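Local coordinates for protein ALDH21) (Physcomitrella patens subsp. patens, PDB 5MZ5) that oxidises succinic semialdehyde to succinate with NADP+ as coenzyme, acting in a moss as a member of the aldehyde dehydrogenase family, at residues A102-V107 with P201-G206; V108-N113 with L228-E233; R307-G312 with V341-K346. All coordinates share one frame; numbering follows the deposited sequence.

Contact 1: A102-V107 with P201-G206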
ATOM      1  N   ALA A 102     -11.991 -21.207  -1.276  1.00 20.81           N
ATOM      2  CA  ALA A 102     -12.296 -22.619  -1.510  1.00 20.84           C
ATOM      3  C   ALA A 102     -13.093 -22.818  -2.810  1.00 26.76           C
ATOM      4  O   ALA A 102     -12.808 -23.768  -3.539  1.00 27.76           O
ATOM      5  CB  ALA A 102     -13.034 -23.229  -0.313  1.00 21.00           C
ATOM      6  N   VAL A 103     -14.052 -21.907  -3.121  1.00 24.00           N
ATOM      7  CA  VAL A 103     -14.840 -21.965  -4.368  1.00 23.54           C
ATOM      8  C   VAL A 103     -13.867 -21.851  -5.562  1.00 27.60           C
ATOM      9  O   VAL A 103     -13.884 -22.697  -6.462  1.00 26.79           O
ATOM     10  CB  VAL A 103     -15.949 -20.865  -4.465  1.00 25.29           C
ATOM     11  CG1 VAL A 103     -16.647 -20.895  -5.831  1.00 23.86           C
ATOM     12  CG2 VAL A 103     -16.966 -20.977  -3.330  1.00 25.15           C
ATOM     13  N   LEU A 104     -13.024 -20.803  -5.546  1.00 23.44           N
ATOM     14  CA  LEU A 104     -12.071 -20.511  -6.616  1.00 23.46           C
ATOM     15  C   LEU A 104     -11.026 -21.609  -6.806  1.00 28.52           C
ATOM     16  O   LEU A 104     -10.664 -21.908  -7.941  1.00 29.93           O
ATOM     17  CB  LEU A 104     -11.428 -19.123  -6.398  1.00 22.77           C
ATOM     18  CG  LEU A 104     -12.394 -17.949  -6.437  1.00 25.56           C
ATOM     19  CD1 LEU A 104     -11.878 -16.777  -5.669  1.00 23.44           C
ATOM     20  CD2 LEU A 104     -12.769 -17.575  -7.877  1.00 29.20           C
ATOM     21  N   GLU A 105     -10.579 -22.236  -5.706  1.00 24.60           N
ATOM     22  CA  GLU A 105      -9.611 -23.333  -5.753  1.00 23.67           C
ATOM     23  C   GLU A 105     -10.245 -24.595  -6.330  1.00 27.15           C
ATOM     24  O   GLU A 105      -9.558 -25.365  -7.011  1.00 26.76           O
ATOM     25  CB  GLU A 105      -9.007 -23.615  -4.368  1.00 24.66           C
ATOM     26  CG  GLU A 105      -8.066 -22.518  -3.901  1.00 29.32           C
ATOM     27  CD  GLU A 105      -7.426 -22.771  -2.549  1.00 48.79           C
ATOM     28  OE1 GLU A 105      -8.125 -23.218  -1.610  1.00 61.12           O
ATOM     29  OE2 GLU A 105      -6.213 -22.501  -2.428  1.00 53.08           O
ATOM     30  N   LYS A 106     -11.548 -24.805  -6.057  1.00 23.37           N
ATOM     31  CA  LYS A 106     -12.296 -25.940  -6.590  1.00 23.91           C
ATOM     32  C   LYS A 106     -12.496 -25.776  -8.102  1.00 26.10           C
ATOM     33  O   LYS A 106     -12.466 -26.761  -8.821  1.00 24.92           O
ATOM     34  CB  LYS A 106     -13.628 -26.140  -5.849  1.00 27.37           C
ATOM     35  CG  LYS A 106     -13.454 -26.838  -4.513  1.00 34.02           C
ATOM     36  CD  LYS A 106     -14.777 -26.939  -3.761  1.00 42.59           C
ATOM     37  CE  LYS A 106     -14.583 -27.566  -2.399  1.00 42.34           C
ATOM     38  NZ  LYS A 106     -15.849 -28.138  -1.864  1.00 52.23           N
ATOM     39  N   VAL A 107     -12.645 -24.518  -8.584  1.00 22.94           N
ATOM     40  CA  VAL A 107     -12.761 -24.214 -10.014  1.00 21.94           C
ATOM     41  C   VAL A 107     -11.401 -24.540 -10.686  1.00 27.21           C
ATOM     42  O   VAL A 107     -11.390 -25.208 -11.715  1.00 27.00           O
ATOM     43  CB  VAL A 107     -13.222 -22.744 -10.294  1.00 23.27           C
ATOM     44  CG1 VAL A 107     -13.219 -22.433 -11.792  1.00 21.86           C
ATOM     45  CG2 VAL A 107     -14.596 -22.479  -9.703  1.00 22.20           C
ATOM     46  N   PRO A 201     -13.148 -12.521 -10.257  1.00 23.57           N
ATOM     47  CA  PRO A 201     -13.214 -11.410  -9.280  1.00 22.50           C
ATOM     48  C   PRO A 201     -14.557 -11.257  -8.540  1.00 24.15           C
ATOM     49  O   PRO A 201     -14.537 -10.876  -7.374  1.00 22.04           O
ATOM     50  CB  PRO A 201     -12.862 -10.166 -10.115  1.00 23.73           C
ATOM     51  CG  PRO A 201     -13.078 -10.545 -11.497  1.00 27.63           C
ATOM     52  CD  PRO A 201     -12.852 -12.009 -11.618  1.00 23.49           C
ATOM     53  N   ALA A 202     -15.706 -11.595  -9.171  1.00 20.94           N
ATOM     54  CA  ALA A 202     -17.029 -11.538  -8.523  1.00 20.28           C
ATOM     55  C   ALA A 202     -17.104 -12.510  -7.341  1.00 23.95           C
ATOM     56  O   ALA A 202     -17.576 -12.140  -6.270  1.00 24.16           O
ATOM     57  CB  ALA A 202     -18.128 -11.837  -9.523  1.00 21.15           C
ATOM     58  N   ILE A 203     -16.594 -13.729  -7.528  1.00 20.66           N
ATOM     59  CA  ILE A 203     -16.522 -14.756  -6.487  1.00 20.56           C
ATOM     60  C   ILE A 203     -15.463 -14.353  -5.412  1.00 23.77           C
ATOM     61  O   ILE A 203     -15.752 -14.460  -4.230  1.00 22.53           O
ATOM     62  CB  ILE A 203     -16.269 -16.167  -7.089  1.00 23.18           C
ATOM     63  CG1 ILE A 203     -17.462 -16.598  -7.978  1.00 24.19           C
ATOM     64  CG2 ILE A 203     -15.995 -17.204  -5.979  1.00 24.76           C
ATOM     65  CD1 ILE A 203     -17.190 -17.774  -8.931  1.00 26.05           C
ATOM     66  N   ALA A 204     -14.295 -13.826  -5.832  1.00 19.91           N
ATOM     67  CA  ALA A 204     -13.229 -13.397  -4.919  1.00 20.29           C
ATOM     68  C   ALA A 204     -13.691 -12.300  -3.943  1.00 25.24           C
ATOM     69  O   ALA A 204     -13.223 -12.244  -2.804  1.00 25.49           O
ATOM     70  CB  ALA A 204     -12.009 -12.927  -5.714  1.00 20.84           C
ATOM     71  N   VAL A 205     -14.628 -11.455  -4.392  1.00 21.17           N
ATOM     72  CA  VAL A 205     -15.207 -10.353  -3.648  1.00 21.52           C
ATOM     73  C   VAL A 205     -16.475 -10.762  -2.856  1.00 25.69           C
ATOM     74  O   VAL A 205     -16.675 -10.290  -1.743  1.00 25.30           O
ATOM     75  CB  VAL A 205     -15.439  -9.167  -4.617  1.00 25.91           C
ATOM     76  CG1 VAL A 205     -16.557  -8.240  -4.156  1.00 26.00           C
ATOM     77  CG2 VAL A 205     -14.139  -8.403  -4.843  1.00 25.34           C
ATOM     78  N   GLY A 206     -17.292 -11.633  -3.430  1.00 22.79           N
ATOM     79  CA  GLY A 206     -18.539 -12.070  -2.820  1.00 22.95           C
ATOM     80  C   GLY A 206     -19.745 -11.357  -3.409  1.00 26.70           C
ATOM     81  O   GLY A 206     -20.656 -10.962  -2.671  1.00 26.13           O
TER
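Ile203 pushes its CG2 methyl into the angle between Val103 and Leu104, and most of the contact is built on that one branch. CG2 comes within 3.7 Å of Leu104 CG, and about a right angle round from there it lies 3.8 Å from Val103 CG1. The rotamer puts it there: Ile203 CG2 stands anti to its backbone N while CG1 takes the place anti to the carbonyl carbon (chi1 -64°). Leu104 and Ile203 run past each other in opposite senses, so Leu104 CD2 also rests alongside Ile203, 3.9 Å from Ile203 CB. Val103, by contrast, meets the isoleucine nearly at right angles. The second methyl of Leu104 goes further along helix 193-205 and touches main chain: Leu104 CD1 is 3.7 Å from Ala204 CA, with the small Ala204 CB a little farther off. The two helical segments pass at 147°, closer to antiparallel than to crossed, with axes 9.8 Å apart. Helix 193-205 is the connection of a beta-alpha-beta crossover in the Rossmann-type coenzyme domain, leaving strand 182-185 and returning in the parallel neighbour 209-212. A Schellman motif with Gly206 as its C' residue ends it just past the contact. Behind the interface, Phe144 and Ala148 of helix 130-151 pack on Leu104, Leu228 packs on Ile203, and Met498 of helix 494-500 lies against Ala204.

Contact 2: V108-N113 with L228-E233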
ATOM      1  N   VAL A 108     -10.276 -24.105 -10.071  1.00 24.55           N
ATOM      2  CA  VAL A 108      -8.905 -24.374 -10.540  1.00 25.47           C
ATOM      3  C   VAL A 108      -8.689 -25.901 -10.727  1.00 32.19           C
ATOM      4  O   VAL A 108      -8.262 -26.322 -11.809  1.00 32.19           O
ATOM      5  CB  VAL A 108      -7.838 -23.728  -9.607  1.00 28.34           C
ATOM      6  CG1 VAL A 108      -6.429 -24.251  -9.894  1.00 28.24           C
ATOM      7  CG2 VAL A 108      -7.874 -22.206  -9.699  1.00 27.21           C
ATOM      8  N   ALA A 109      -9.064 -26.707  -9.706  1.00 29.41           N
ATOM      9  CA  ALA A 109      -8.949 -28.169  -9.693  1.00 30.05           C
ATOM     10  C   ALA A 109      -9.780 -28.839 -10.795  1.00 33.01           C
ATOM     11  O   ALA A 109      -9.285 -29.754 -11.460  1.00 31.58           O
ATOM     12  CB  ALA A 109      -9.332 -28.727  -8.323  1.00 31.00           C
ATOM     13  N   GLU A 110     -11.013 -28.359 -11.015  1.00 29.59           N
ATOM     14  CA  GLU A 110     -11.891 -28.885 -12.064  1.00 29.56           C
ATOM     15  C   GLU A 110     -11.421 -28.511 -13.477  1.00 32.10           C
ATOM     16  O   GLU A 110     -11.540 -29.341 -14.378  1.00 32.94           O
ATOM     17  CB  GLU A 110     -13.346 -28.494 -11.824  1.00 31.27           C
ATOM     18  CG  GLU A 110     -14.187 -29.619 -11.237  1.00 46.43           C
ATOM     19  CD  GLU A 110     -14.643 -30.669 -12.237  1.00 70.21           C
ATOM     20  OE1 GLU A 110     -15.582 -30.381 -13.014  1.00 69.09           O
ATOM     21  OE2 GLU A 110     -14.081 -31.788 -12.228  1.00 61.72           O
ATOM     22  N   LEU A 111     -10.862 -27.290 -13.662  1.00 26.39           N
ATOM     23  CA  LEU A 111     -10.295 -26.858 -14.950  1.00 25.84           C
ATOM     24  C   LEU A 111      -9.083 -27.714 -15.339  1.00 31.18           C
ATOM     25  O   LEU A 111      -8.950 -28.087 -16.497  1.00 31.91           O
ATOM     26  CB  LEU A 111      -9.920 -25.372 -14.957  1.00 24.41           C
ATOM     27  CG  LEU A 111     -11.060 -24.352 -14.876  1.00 27.99           C
ATOM     28  CD1 LEU A 111     -10.536 -22.991 -14.468  1.00 27.51           C
ATOM     29  CD2 LEU A 111     -11.823 -24.249 -16.179  1.00 28.99           C
ATOM     30  N   LYS A 112      -8.227 -28.058 -14.362  1.00 28.18           N
ATOM     31  CA  LYS A 112      -7.050 -28.902 -14.588  1.00 27.96           C
ATOM     32  C   LYS A 112      -7.457 -30.323 -14.981  1.00 33.42           C
ATOM     33  O   LYS A 112      -6.852 -30.916 -15.872  1.00 33.03           O
ATOM     34  CB  LYS A 112      -6.164 -28.937 -13.334  1.00 29.60           C
ATOM     35  CG  LYS A 112      -5.418 -27.640 -13.083  1.00 32.66           C
ATOM     36  CD  LYS A 112      -4.637 -27.713 -11.792  1.00 34.32           C
ATOM     37  CE  LYS A 112      -3.817 -26.462 -11.554  1.00 33.32           C
ATOM     38  NZ  LYS A 112      -3.292 -26.415 -10.167  1.00 40.36           N
ATOM     39  N   ASN A 113      -8.498 -30.849 -14.317  1.00 31.47           N
ATOM     40  CA  ASN A 113      -9.051 -32.184 -14.486  1.00 32.28           C
ATOM     41  C   ASN A 113      -9.734 -32.381 -15.844  1.00 38.47           C
ATOM     42  O   ASN A 113      -9.669 -33.469 -16.414  1.00 39.23           O
ATOM     43  CB  ASN A 113     -10.039 -32.456 -13.345  1.00 36.76           C
ATOM     44  CG  ASN A 113     -10.327 -33.912 -13.122  1.00 67.01           C
ATOM     45  OD1 ASN A 113      -9.442 -34.703 -12.772  1.00 61.92           O
ATOM     46  ND2 ASN A 113     -11.582 -34.293 -13.304  1.00 63.49           N
ATOM     47  N   LEU A 228     -19.327 -24.717 -11.162  1.00 25.90           N
ATOM     48  CA  LEU A 228     -19.870 -23.906 -10.080  1.00 25.30           C
ATOM     49  C   LEU A 228     -21.046 -24.539  -9.372  1.00 28.16           C
ATOM     50  O   LEU A 228     -21.149 -24.424  -8.157  1.00 27.59           O
ATOM     51  CB  LEU A 228     -20.224 -22.490 -10.581  1.00 24.92           C
ATOM     52  CG  LEU A 228     -19.061 -21.577 -10.944  1.00 27.82           C
ATOM     53  CD1 LEU A 228     -19.577 -20.267 -11.472  1.00 27.33           C
ATOM     54  CD2 LEU A 228     -18.130 -21.352  -9.751  1.00 26.52           C
ATOM     55  N   HIS A 229     -21.914 -25.231 -10.130  1.00 24.47           N
ATOM     56  CA  HIS A 229     -23.093 -25.935  -9.632  1.00 24.27           C
ATOM     57  C   HIS A 229     -22.746 -26.997  -8.577  1.00 26.82           C
ATOM     58  O   HIS A 229     -23.503 -27.177  -7.635  1.00 25.95           O
ATOM     59  CB  HIS A 229     -23.872 -26.556 -10.820  1.00 25.57           C
ATOM     60  CG  HIS A 229     -24.907 -27.558 -10.411  1.00 30.44           C
ATOM     61  ND1 HIS A 229     -26.021 -27.189  -9.651  1.00 32.67           N
ATOM     62  CD2 HIS A 229     -24.945 -28.895 -10.618  1.00 32.39           C
ATOM     63  CE1 HIS A 229     -26.693 -28.308  -9.431  1.00 32.30           C
ATOM     64  NE2 HIS A 229     -26.092 -29.359  -9.997  1.00 32.93           N
ATOM     65  N   LYS A 230     -21.603 -27.686  -8.728  1.00 25.16           N
ATOM     66  CA  LYS A 230     -21.144 -28.739  -7.818  1.00 26.18           C
ATOM     67  C   LYS A 230     -20.437 -28.193  -6.564  1.00 32.74           C
ATOM     68  O   LYS A 230     -20.059 -28.983  -5.704  1.00 34.10           O
ATOM     69  CB  LYS A 230     -20.216 -29.721  -8.572  1.00 29.64           C
ATOM     70  CG  LYS A 230     -20.888 -30.479  -9.731  1.00 44.20           C
ATOM     71  CD  LYS A 230     -19.871 -31.303 -10.577  1.00 56.00           C
ATOM     72  CE  LYS A 230     -19.000 -30.483 -11.517  1.00 62.98           C
ATOM     73  NZ  LYS A 230     -18.241 -31.321 -12.485  1.00 65.35           N
ATOM     74  N   ILE A 231     -20.260 -26.855  -6.444  1.00 29.72           N
ATOM     75  CA  ILE A 231     -19.555 -26.271  -5.297  1.00 29.08           C
ATOM     76  C   ILE A 231     -20.552 -25.836  -4.204  1.00 34.43           C
ATOM     77  O   ILE A 231     -21.251 -24.828  -4.339  1.00 33.20           O
ATOM     78  CB  ILE A 231     -18.547 -25.163  -5.719  1.00 30.65           C
ATOM     79  CG1 ILE A 231     -17.511 -25.732  -6.722  1.00 29.31           C
ATOM     80  CG2 ILE A 231     -17.859 -24.544  -4.483  1.00 30.56           C
ATOM     81  CD1 ILE A 231     -16.693 -24.695  -7.473  1.00 28.20           C
ATOM     82  N   GLU A 232     -20.571 -26.617  -3.109  1.00 33.44           N
ATOM     83  CA  GLU A 232     -21.445 -26.478  -1.942  1.00 34.76           C
ATOM     84  C   GLU A 232     -21.259 -25.163  -1.174  1.00 38.01           C
ATOM     85  O   GLU A 232     -22.249 -24.639  -0.666  1.00 37.52           O
ATOM     86  CB  GLU A 232     -21.325 -27.701  -1.006  1.00 37.35           C
ATOM     87  CG  GLU A 232     -19.910 -27.997  -0.504  1.00 55.94           C
ATOM     88  CD  GLU A 232     -19.074 -28.992  -1.298  1.00 81.47           C
ATOM     89  OE1 GLU A 232     -18.889 -28.799  -2.523  1.00 55.76           O
ATOM     90  OE2 GLU A 232     -18.563 -29.948  -0.672  1.00 83.57           O
ATOM     91  N   GLU A 233     -20.009 -24.632  -1.099  1.00 34.69           N
ATOM     92  CA  GLU A 233     -19.657 -23.368  -0.427  1.00 34.28           C
ATOM     93  C   GLU A 233     -20.357 -22.160  -1.059  1.00 36.64           C
ATOM     94  O   GLU A 233     -20.588 -21.161  -0.377  1.00 36.49           O
ATOM     95  CB  GLU A 233     -18.137 -23.111  -0.480  1.00 35.68           C
ATOM     96  CG  GLU A 233     -17.292 -23.971   0.442  1.00 46.18           C
ATOM     97  CD  GLU A 233     -16.727 -25.243  -0.156  1.00 69.52           C
ATOM     98  OE1 GLU A 233     -17.331 -25.790  -1.107  1.00 53.70           O
ATOM     99  OE2 GLU A 233     -15.693 -25.719   0.365  1.00 73.73           O
TER
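Glu110 is folded at chi2 (-79°) and Lys230 at chi3 (-75°), and these two bends bring a carboxylate and an ammonium together from backbones that are well separated. The nearest CA atoms across the segments, those of Glu110 and Leu228, are 9.6 Å apart, so the gap is bridged by side chains alone. Where they meet, the two chains cross at about a right angle. Lys230 NZ donates to Glu110 OE1 at 2.9 Å, a hydrogen-bonded salt bridge. The ammonium does not come in level with the carboxylate but from above it, 57° out of the plane. It grips one oxygen only: Glu110 OE2 stays 4.2 Å from Lys230 NZ. The last methylene follows the charge in, with Lys230 CE 3.7 Å from Glu110 OE1. A second positive group, Arg114, makes a long, weak ion pair with that same oxygen. Replacing Glu110 by an alanine would probably leave the Lys230 ammonium without its mate and the end of that lysine free to swing. The bridge lies at the surface, over the seam between helix 97-113 and the C-terminal end of helix 219-229. Beneath it Glu110 rests on Ile227 and Leu111 on Leu224, while Val108 and Leu111 also face helix 130-151. Helix 219-229 itself belongs to the coenzyme-domain crossover from strand 209-212 to the parallel edge strand 239-241.

Contact 3: R307-G312 with V341-K346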
ATOM      1  N   ARG A 307       8.048 -12.359 -32.348  1.00 30.31           N
ATOM      2  CA  ARG A 307       7.115 -11.618 -31.488  1.00 28.54           C
ATOM      3  C   ARG A 307       6.181 -10.744 -32.298  1.00 30.30           C
ATOM      4  O   ARG A 307       5.016 -10.602 -31.931  1.00 29.78           O
ATOM      5  CB  ARG A 307       7.862 -10.828 -30.399  1.00 28.46           C
ATOM      6  CG  ARG A 307       8.700 -11.733 -29.478  1.00 30.01           C
ATOM      7  CD  ARG A 307       7.915 -12.308 -28.327  1.00 39.22           C
ATOM      8  NE  ARG A 307       7.119 -13.471 -28.703  1.00 48.50           N
ATOM      9  CZ  ARG A 307       5.993 -13.838 -28.093  1.00 63.73           C
ATOM     10  NH1 ARG A 307       5.506 -13.115 -27.086  1.00 43.86           N
ATOM     11  NH2 ARG A 307       5.342 -14.924 -28.490  1.00 53.45           N
ATOM     12  N   LEU A 308       6.677 -10.199 -33.425  1.00 26.99           N
ATOM     13  CA  LEU A 308       5.859  -9.393 -34.340  1.00 26.70           C
ATOM     14  C   LEU A 308       4.819 -10.275 -35.041  1.00 31.51           C
ATOM     15  O   LEU A 308       3.687  -9.832 -35.265  1.00 31.37           O
ATOM     16  CB  LEU A 308       6.728  -8.672 -35.361  1.00 26.81           C
ATOM     17  CG  LEU A 308       7.644  -7.572 -34.848  1.00 30.75           C
ATOM     18  CD1 LEU A 308       8.461  -6.998 -35.995  1.00 31.09           C
ATOM     19  CD2 LEU A 308       6.868  -6.482 -34.109  1.00 31.40           C
ATOM     20  N   ILE A 309       5.194 -11.533 -35.352  1.00 28.42           N
ATOM     21  CA  ILE A 309       4.298 -12.539 -35.955  1.00 28.74           C
ATOM     22  C   ILE A 309       3.190 -12.877 -34.939  1.00 33.95           C
ATOM     23  O   ILE A 309       2.010 -12.859 -35.298  1.00 33.65           O
ATOM     24  CB  ILE A 309       5.086 -13.800 -36.436  1.00 31.56           C
ATOM     25  CG1 ILE A 309       5.937 -13.494 -37.693  1.00 31.74           C
ATOM     26  CG2 ILE A 309       4.172 -15.049 -36.632  1.00 31.92           C
ATOM     27  CD1 ILE A 309       5.117 -13.188 -39.059  1.00 28.98           C
ATOM     28  N   ASN A 310       3.573 -13.123 -33.657  1.00 31.11           N
ATOM     29  CA  ASN A 310       2.611 -13.404 -32.591  1.00 29.83           C
ATOM     30  C   ASN A 310       1.625 -12.229 -32.455  1.00 32.58           C
ATOM     31  O   ASN A 310       0.414 -12.441 -32.452  1.00 31.81           O
ATOM     32  CB  ASN A 310       3.315 -13.721 -31.261  1.00 30.32           C
ATOM     33  CG  ASN A 310       2.339 -13.932 -30.112  1.00 46.43           C
ATOM     34  OD1 ASN A 310       1.667 -14.960 -30.006  1.00 47.13           O
ATOM     35  ND2 ASN A 310       2.158 -12.916 -29.288  1.00 26.79           N
ATOM     36  N   GLY A 311       2.148 -11.012 -32.418  1.00 27.74           N
ATOM     37  CA  GLY A 311       1.321  -9.818 -32.318  1.00 27.35           C
ATOM     38  C   GLY A 311       0.316  -9.656 -33.440  1.00 29.59           C
ATOM     39  O   GLY A 311      -0.880  -9.459 -33.198  1.00 28.64           O
ATOM     40  N   GLY A 312       0.811  -9.734 -34.658  1.00 25.79           N
ATOM     41  CA  GLY A 312      -0.002  -9.550 -35.850  1.00 25.53           C
ATOM     42  C   GLY A 312      -0.956 -10.658 -36.244  1.00 28.69           C
ATOM     43  O   GLY A 312      -1.926 -10.384 -36.955  1.00 28.73           O
ATOM     44  N   VAL A 341       7.524 -10.661 -43.827  1.00 33.38           N
ATOM     45  CA  VAL A 341       6.732 -11.224 -44.941  1.00 33.71           C
ATOM     46  C   VAL A 341       7.082 -12.711 -45.163  1.00 37.68           C
ATOM     47  O   VAL A 341       6.174 -13.525 -45.330  1.00 38.29           O
ATOM     48  CB  VAL A 341       6.808 -10.368 -46.241  1.00 38.71           C
ATOM     49  CG1 VAL A 341       6.242 -11.111 -47.449  1.00 39.40           C
ATOM     50  CG2 VAL A 341       6.095  -9.028 -46.064  1.00 38.19           C
ATOM     51  N   ALA A 342       8.380 -13.070 -45.128  1.00 34.39           N
ATOM     52  CA  ALA A 342       8.814 -14.466 -45.268  1.00 34.97           C
ATOM     53  C   ALA A 342       8.223 -15.344 -44.142  1.00 39.67           C
ATOM     54  O   ALA A 342       7.744 -16.449 -44.411  1.00 40.77           O
ATOM     55  CB  ALA A 342      10.341 -14.562 -45.272  1.00 36.01           C
ATOM     56  N   ALA A 343       8.201 -14.829 -42.902  1.00 35.09           N
ATOM     57  CA  ALA A 343       7.627 -15.552 -41.768  1.00 33.89           C
ATOM     58  C   ALA A 343       6.096 -15.688 -41.850  1.00 37.96           C
ATOM     59  O   ALA A 343       5.591 -16.758 -41.514  1.00 37.57           O
ATOM     60  CB  ALA A 343       8.068 -14.934 -40.450  1.00 33.58           C
ATOM     61  N   VAL A 344       5.362 -14.666 -42.367  1.00 35.95           N
ATOM     62  CA  VAL A 344       3.893 -14.787 -42.490  1.00 36.26           C
ATOM     63  C   VAL A 344       3.537 -15.829 -43.557  1.00 39.53           C
ATOM     64  O   VAL A 344       2.528 -16.522 -43.398  1.00 38.88           O
ATOM     65  CB  VAL A 344       3.017 -13.482 -42.616  1.00 40.59           C
ATOM     66  CG1 VAL A 344       3.738 -12.210 -42.194  1.00 40.25           C
ATOM     67  CG2 VAL A 344       2.360 -13.327 -43.979  1.00 40.90           C
ATOM     68  N   LYS A 345       4.376 -15.956 -44.619  1.00 36.33           N
ATOM     69  CA  LYS A 345       4.186 -16.913 -45.710  1.00 36.74           C
ATOM     70  C   LYS A 345       4.327 -18.369 -45.259  1.00 41.47           C
ATOM     71  O   LYS A 345       3.815 -19.265 -45.933  1.00 42.53           O
ATOM     72  CB  LYS A 345       5.126 -16.598 -46.896  1.00 39.39           C
ATOM     73  CG  LYS A 345       4.605 -15.442 -47.750  1.00 43.08           C
ATOM     74  CD  LYS A 345       5.658 -14.913 -48.706  1.00 46.69           C
ATOM     75  CE  LYS A 345       5.134 -14.758 -50.113  1.00 51.00           C
ATOM     76  NZ  LYS A 345       4.241 -13.584 -50.281  1.00 47.37           N
ATOM     77  N   LYS A 346       4.966 -18.592 -44.098  1.00 36.63           N
ATOM     78  CA  LYS A 346       5.199 -19.914 -43.514  1.00 36.52           C
ATOM     79  C   LYS A 346       4.082 -20.342 -42.560  1.00 38.99           C
ATOM     80  O   LYS A 346       4.044 -21.519 -42.178  1.00 37.06           O
ATOM     81  CB  LYS A 346       6.561 -19.946 -42.783  1.00 39.21           C
ATOM     82  CG  LYS A 346       7.761 -19.963 -43.718  1.00 58.23           C
ATOM     83  CD  LYS A 346       9.079 -19.928 -42.946  1.00 74.54           C
ATOM     84  CE  LYS A 346      10.274 -20.025 -43.875  1.00 89.38           C
ATOM     85  NZ  LYS A 346      11.511 -20.426 -43.155  1.00 94.42           N
TER
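The one flat group met in this contact is the peptide joining Ala343 to Val344, and Ile309 CD1 sits on its outer face. The methyl stands almost squarely above the plane, 3.6 Å from Val344 N, while the other face is turned to the inside of its own helix. The carbonyl of the same peptide, Ala343 O, takes the backbone bond from Lys346 N at 3.2 Å. Aliphatic side chains do the rest. Ile309 CD1 fits between two neighbours, 3.7 Å from Ala343 CB and 3.6 Å from Val344 CG1, and Ile309 CG1 adds a further touch on Ala343 CB at 3.8 Å. The isoleucine chain is folded at its second torsion (chi2 -68°), which swings CD1 off the extended course and down onto the peptide. Val344 is unusual: CG1 nearly eclipses its own backbone N (chi1 -17°), an off-rotamer setting that is probably strained, and this branch lies against Ile309 CD1. Ile309 alone carries the contact from segment 307-312, with Phe340, Leu347 and Tyr358 also closing round it, and its CA lies 6.9 Å from Val344 CA. Helix 301-313 runs on toward Tyr314, a residue of the succinate site, whose side chain is about 7 Å from that of Ile309. In the catalytic domain this helix makes the crossover from strand 290-294 to its parallel partner 323-329. Helix 333-345 follows that second strand and packs beside the first helix, with Ile305 and Phe313 extending the interface along it; on another flank, Val344 and Val341 touch Thr387 and Leu386 of strand 384-387.

Overall arrangement
Contacts 1 and 2 share helix 97-113: their centres are 10 Å apart, and Lys106 links them through salt bridges to Glu232 and Glu233. Along this one helix the chemistry changes with depth, contact 1 being buried and wholly aliphatic, contact 2 a single surface salt bridge across its two segments. Both set the helix against the coenzyme-binding part of the chain, on helix 193-205 and on the turn that follows helix 219-229. Contact 3 lies about 38 Å from either, centre to centre, and joins two helices of the catalytic domain. Like contact 1 it is buried and apolar, though it buries less surface and depends on a single isoleucine rather than on a valine and leucine.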